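Local coordinates for malonyl CoA-acyl carrier protein transacylase (Mycobacterium tuberculosis, PDB 2QC3) that transfers the malonyl group from coenzyme A to the acyl carrier protein, supplying malonyl-ACP for fatty acid biosynthesis, at residues 6-11 / 269-274; 89-94 / 247-252. All coordinates share one frame; numbering follows the deposited sequence.

Contact 1. Residues 6-11 / 269-274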
loop_
_atom_site.group_PDB
_atom_site.type_symbol
_atom_site.label_atom_id
_atom_site.label_comp_id
_atom_site.label_asym_id
_atom_site.label_seq_id
_atom_site.Cartn_x
_atom_site.Cartn_y
_atom_site.Cartn_z
ATOM N N LEU A 6 -2.695 6.379 -7.347
ATOM C CA LEU A 6 -2.738 5.689 -6.059
ATOM C C LEU A 6 -2.327 4.231 -6.148
ATOM O O LEU A 6 -2.846 3.482 -6.976
ATOM C CB LEU A 6 -4.146 5.774 -5.462
ATOM C CG LEU A 6 -4.849 7.137 -5.540
ATOM C CD1 LEU A 6 -6.202 7.055 -4.837
ATOM C CD2 LEU A 6 -3.982 8.207 -4.901
ATOM N N ALA A 7 -1.401 3.832 -5.280
ATOM C CA ALA A 7 -0.909 2.457 -5.249
ATOM C C ALA A 7 -1.490 1.721 -4.045
ATOM O O ALA A 7 -1.288 2.121 -2.898
ATOM C CB ALA A 7 0.625 2.446 -5.195
ATOM N N PRO A 8 -2.216 0.618 -4.295
ATOM C CA PRO A 8 -2.840 -0.191 -3.246
ATOM C C PRO A 8 -1.885 -0.961 -2.340
ATOM O O PRO A 8 -0.734 -1.221 -2.701
ATOM C CB PRO A 8 -3.755 -1.124 -4.038
ATOM C CG PRO A 8 -2.961 -1.362 -5.293
ATOM C CD PRO A 8 -2.490 0.048 -5.628
ATOM N N GLY A 9 -2.387 -1.310 -1.155
ATOM C CA GLY A 9 -1.617 -2.070 -0.188
ATOM C C GLY A 9 -2.205 -3.466 -0.031
ATOM O O GLY A 9 -3.025 -3.886 -0.849
ATOM N N GLN A 10 -1.813 -4.181 1.021
ATOM C CA GLN A 10 -2.306 -5.541 1.237
ATOM C C GLN A 10 -3.819 -5.635 1.398
ATOM O O GLN A 10 -4.484 -4.665 1.773
ATOM C CB GLN A 10 -1.628 -6.179 2.455
ATOM C CG GLN A 10 -0.122 -6.353 2.326
ATOM C CD GLN A 10 0.492 -7.070 3.526
ATOM O OE1 GLN A 10 0.214 -8.243 3.776
ATOM N NE2 GLN A 10 1.332 -6.365 4.268
ATOM N N GLY A 11 -4.349 -6.822 1.113
ATOM C CA GLY A 11 -5.777 -7.052 1.227
ATOM C C GLY A 11 -6.470 -7.064 -0.120
ATOM O O GLY A 11 -7.614 -7.499 -0.233
ATOM N N PHE A 269 -3.956 2.020 -9.257
ATOM C CA PHE A 269 -3.256 0.932 -9.919
ATOM C C PHE A 269 -3.666 -0.420 -9.347
ATOM O O PHE A 269 -4.212 -0.498 -8.247
ATOM C CB PHE A 269 -1.747 1.121 -9.763
ATOM C CG PHE A 269 -1.184 2.215 -10.610
ATOM C CD1 PHE A 269 -1.488 3.542 -10.346
ATOM C CD2 PHE A 269 -0.357 1.917 -11.687
ATOM C CE1 PHE A 269 -0.981 4.556 -11.141
ATOM C CE2 PHE A 269 0.155 2.929 -12.488
ATOM C CZ PHE A 269 -0.156 4.249 -12.215
ATOM N N PRO A 270 -3.441 -1.502 -10.108
ATOM C CA PRO A 270 -3.794 -2.845 -9.638
ATOM C C PRO A 270 -2.787 -3.373 -8.614
ATOM O O PRO A 270 -1.653 -2.910 -8.552
ATOM C CB PRO A 270 -3.792 -3.673 -10.924
ATOM C CG PRO A 270 -2.768 -2.988 -11.758
ATOM C CD PRO A 270 -3.117 -1.529 -11.546
ATOM N N PRO A 271 -3.208 -4.328 -7.774
ATOM C CA PRO A 271 -4.566 -4.877 -7.786
ATOM C C PRO A 271 -5.530 -3.872 -7.158
ATOM O O PRO A 271 -5.554 -3.699 -5.944
ATOM C CB PRO A 271 -4.425 -6.153 -6.962
ATOM C CG PRO A 271 -3.348 -5.793 -5.975
ATOM C CD PRO A 271 -2.345 -5.073 -6.838
ATOM N N ALA A 272 -6.307 -3.200 -8.004
ATOM C CA ALA A 272 -7.269 -2.200 -7.558
ATOM C C ALA A 272 -7.978 -2.634 -6.281
ATOM O O ALA A 272 -8.440 -3.770 -6.168
ATOM C CB ALA A 272 -8.291 -1.940 -8.655
ATOM N N GLY A 273 -8.057 -1.718 -5.323
ATOM C CA GLY A 273 -8.708 -2.021 -4.064
ATOM C C GLY A 273 -9.852 -1.078 -3.740
ATOM O O GLY A 273 -10.865 -1.057 -4.433
ATOM N N THR A 274 -9.679 -0.286 -2.690
ATOM C CA THR A 274 -10.709 0.650 -2.261
ATOM C C THR A 274 -10.209 2.092 -2.194
ATOM O O THR A 274 -10.948 2.985 -1.792
ATOM C CB THR A 274 -11.243 0.263 -0.864
ATOM O OG1 THR A 274 -10.183 0.376 0.097
ATOM C CG2 THR A 274 -11.759 -1.180 -0.863
#
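The ring of Pro8 points into the bend made by Phe269, Pro270 and Pro271, where it meets backbone carbonyls more than side chains. Its CD lies 3.2 Å from Phe269 O, and its CG is 3.6 Å from Pro271 O, so two carbonyl oxygens of the same loop touch one proline ring. Apolar packing is looser: Pro8 CG comes to 4.1 Å from Pro271 CD, and Pro8 CD to 4.3 Å from Phe269 CB. A cis peptide bond precedes Pro271 and turns the loop round the Pro8 ring. Segment 6-11 begins in the end of strand 2-7, and segment 269-274 follows strand 263-268, its parallel neighbour in the interior of the acyltransferase sheet. There the last rung of the pairing is Phe269 N to Leu6 O, 2.9 Å long and nearly straight at 172°. The same oxygen sits at the edge of the Phe269 ring, near its plane and 3.6 Å from CD1; with CG anti to the carbonyl carbon (chi1 -74°), the phenyl group is set beside the backbone N that makes this bond. Beyond it, Leu75 of helix 57-77 packs on Phe269, while Thr68 OG1 of that helix hydrogen-bonds to Pro270 O.

Contact 2. Residues 89-94 / 247-252; sequences AGHSVG and QPVRWD. With ACY (acetic acid), chain B.
Segment 89-94 leaves its strand through a type II' turn from His91 to Gly94, closed by Gly94 N to His91 O, and approaches segment 247-252 most closely at Ser92 and Val249, whose CA atoms are 6.5 Å apart. No hydrogen bond joins the two segments. Val249 CG1 lies over one face of the His91 imidazole, a CH-pi contact 3.8 Å from the ring centroid and 18° off its normal. With CG1 anti to the backbone N (chi1 174°), the other methyl, CG2, reaches Ser92 OG at 3.4 Å. The turn matches the nucleophile elbow, Gly-His-Ser-Val-Gly, of this family: Ser92, the probable nucleophile, has positive phi (57°), and its side chain touches His195, the other probable active-site residue. Val93 N donates to OXT of a bound acetic acid, probably from the crystallisation liquor, at 2.8 Å; Arg117 NH1 also holds it. On the strand side of the turn, Trp251 has CZ3 3.6 Å from Gly90 O and CH2 4.0 Å from Ala89 CB. Its five-membered ring lies oblique to the His91 ring, with His91 CB over one indole face toward the rim. His91 ND1 is buried without a polar partner, whereas NE2 has a weak hydrogen bond to Asn156.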
loop_
_atom_site.group_PDB
_atom_site.type_symbol
_atom_site.label_atom_id
_atom_site.label_comp_id
_atom_site.label_asym_id
_atom_site.label_seq_id
_atom_site.Cartn_x
_atom_site.Cartn_y
_atom_site.Cartn_z
ATOM N N ALA A 89 0.706 8.649 -4.451
ATOM C CA ALA A 89 0.474 8.216 -3.076
ATOM C C ALA A 89 0.163 6.723 -3.035
ATOM O O ALA A 89 -0.511 6.201 -3.931
ATOM C CB ALA A 89 -0.674 9.004 -2.457
ATOM N N GLY A 90 0.661 6.039 -2.008
ATOM C CA GLY A 90 0.395 4.624 -1.873
ATOM C C GLY A 90 -0.034 4.310 -0.451
ATOM O O GLY A 90 0.264 5.035 0.481
ATOM N N HIS A 91 -0.752 3.211 -0.293
ATOM C CA HIS A 91 -1.204 2.803 1.018
ATOM C C HIS A 91 -0.388 1.629 1.526
ATOM O O HIS A 91 -0.318 0.593 0.874
ATOM C CB HIS A 91 -2.710 2.475 0.987
ATOM C CG HIS A 91 -3.264 2.018 2.310
ATOM N ND1 HIS A 91 -4.210 2.739 3.016
ATOM C CD2 HIS A 91 -2.957 0.952 3.085
ATOM C CE1 HIS A 91 -4.450 2.139 4.170
ATOM N NE2 HIS A 91 -3.701 1.052 4.238
ATOM N N SER A 92 0.237 1.820 2.689
ATOM C CA SER A 92 1.029 0.772 3.341
ATOM C C SER A 92 2.143 0.222 2.459
ATOM O O SER A 92 3.028 0.968 2.079
ATOM C CB SER A 92 0.099 -0.368 3.789
ATOM O OG SER A 92 -0.863 0.076 4.737
ATOM N N VAL A 93 2.114 -1.069 2.136
ATOM C CA VAL A 93 3.153 -1.573 1.257
ATOM C C VAL A 93 3.086 -0.851 -0.110
ATOM O O VAL A 93 4.090 -0.765 -0.814
ATOM C CB VAL A 93 3.048 -3.095 1.048
ATOM C CG1 VAL A 93 1.755 -3.459 0.325
ATOM C CG2 VAL A 93 4.267 -3.564 0.264
ATOM N N GLY A 94 1.918 -0.313 -0.465
ATOM C CA GLY A 94 1.767 0.410 -1.720
ATOM C C GLY A 94 2.723 1.585 -1.828
ATOM O O GLY A 94 3.026 2.053 -2.921
ATOM N N GLN A 247 4.737 2.628 12.123
ATOM C CA GLN A 247 3.866 3.787 12.306
ATOM C C GLN A 247 2.518 3.692 11.594
ATOM O O GLN A 247 2.396 3.047 10.560
ATOM C CB GLN A 247 4.589 5.054 11.831
ATOM C CG GLN A 247 5.873 5.347 12.587
ATOM C CD GLN A 247 5.625 5.566 14.063
ATOM O OE1 GLN A 247 4.990 6.548 14.460
ATOM N NE2 GLN A 247 6.115 4.646 14.891
ATOM N N PRO A 248 1.490 4.348 12.150
ATOM C CA PRO A 248 0.141 4.353 11.576
ATOM C C PRO A 248 0.104 4.901 10.147
ATOM O O PRO A 248 0.893 5.772 9.775
ATOM C CB PRO A 248 -0.640 5.250 12.532
ATOM C CG PRO A 248 0.060 5.018 13.848
ATOM C CD PRO A 248 1.507 5.040 13.452
ATOM N N VAL A 249 -0.823 4.382 9.357
ATOM C CA VAL A 249 -1.005 4.832 7.988
ATOM C C VAL A 249 -2.070 5.928 8.032
ATOM O O VAL A 249 -3.243 5.645 8.277
ATOM C CB VAL A 249 -1.503 3.669 7.079
ATOM C CG1 VAL A 249 -1.833 4.191 5.674
ATOM C CG2 VAL A 249 -0.437 2.573 7.005
ATOM N N ARG A 250 -1.663 7.178 7.818
ATOM C CA ARG A 250 -2.614 8.287 7.825
ATOM C C ARG A 250 -3.135 8.518 6.403
ATOM O O ARG A 250 -2.862 9.550 5.783
ATOM C CB ARG A 250 -1.959 9.572 8.363
ATOM C CG ARG A 250 -1.563 9.522 9.844
ATOM C CD ARG A 250 -2.704 8.999 10.723
ATOM N NE ARG A 250 -3.930 9.789 10.607
ATOM C CZ ARG A 250 -4.314 10.738 11.460
ATOM N NH1 ARG A 250 -5.455 11.390 11.255
ATOM N NH2 ARG A 250 -3.569 11.035 12.514
ATOM N N TRP A 251 -3.877 7.546 5.882
ATOM C CA TRP A 251 -4.419 7.673 4.538
ATOM C C TRP A 251 -5.361 8.875 4.479
ATOM O O TRP A 251 -5.427 9.567 3.467
ATOM C CB TRP A 251 -5.165 6.398 4.115
ATOM C CG TRP A 251 -5.615 6.473 2.689
ATOM C CD1 TRP A 251 -6.898 6.537 2.234
ATOM C CD2 TRP A 251 -4.771 6.592 1.531
ATOM N NE1 TRP A 251 -6.912 6.697 0.864
ATOM C CE2 TRP A 251 -5.618 6.730 0.406
ATOM C CE3 TRP A 251 -3.381 6.593 1.336
ATOM C CZ2 TRP A 251 -5.122 6.874 -0.897
ATOM C CZ3 TRP A 251 -2.883 6.739 0.036
ATOM C CH2 TRP A 251 -3.758 6.874 -1.064
ATOM N N ASP A 252 -6.086 9.118 5.567
ATOM C CA ASP A 252 -6.996 10.257 5.627
ATOM C C ASP A 252 -6.270 11.580 5.383
ATOM O O ASP A 252 -6.799 12.462 4.711
ATOM C CB ASP A 252 -7.722 10.312 6.979
ATOM C CG ASP A 252 -6.772 10.263 8.177
ATOM O OD1 ASP A 252 -7.255 10.480 9.308
ATOM O OD2 ASP A 252 -5.561 10.005 8.004
HETATM C C ACY B . 1.116 -3.325 4.822
HETATM O O ACY B . 2.064 -2.898 5.457
HETATM O OXT ACY B . 1.137 -3.319 3.477
HETATM C CH3 ACY B . -0.095 -3.862 5.534
#

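Overall arrangement
From the N terminus, strand 2-7 ends within the first segment of contact 1, and the chain then passes through helix 57-77 to strand 86-90 and the turn of contact 2. Contact 2 closes when residues 247-252 return to that turn after 152 intervening residues, which include the other four strands of the mixed sheet. Strand 263-268 follows, and residues 269-274 close contact 1, whose longer loop therefore encloses that of contact 2. Contact 1 joins neighbouring strands of the parallel sheet; contact 2 ties that sheet to strand 249-250, at the margin of the mixed sheet. Ala7 bridges them, with its N 2.9 Å from Ala89 O and its O 2.9 Å from His91 N, both probable hydrogen bonds.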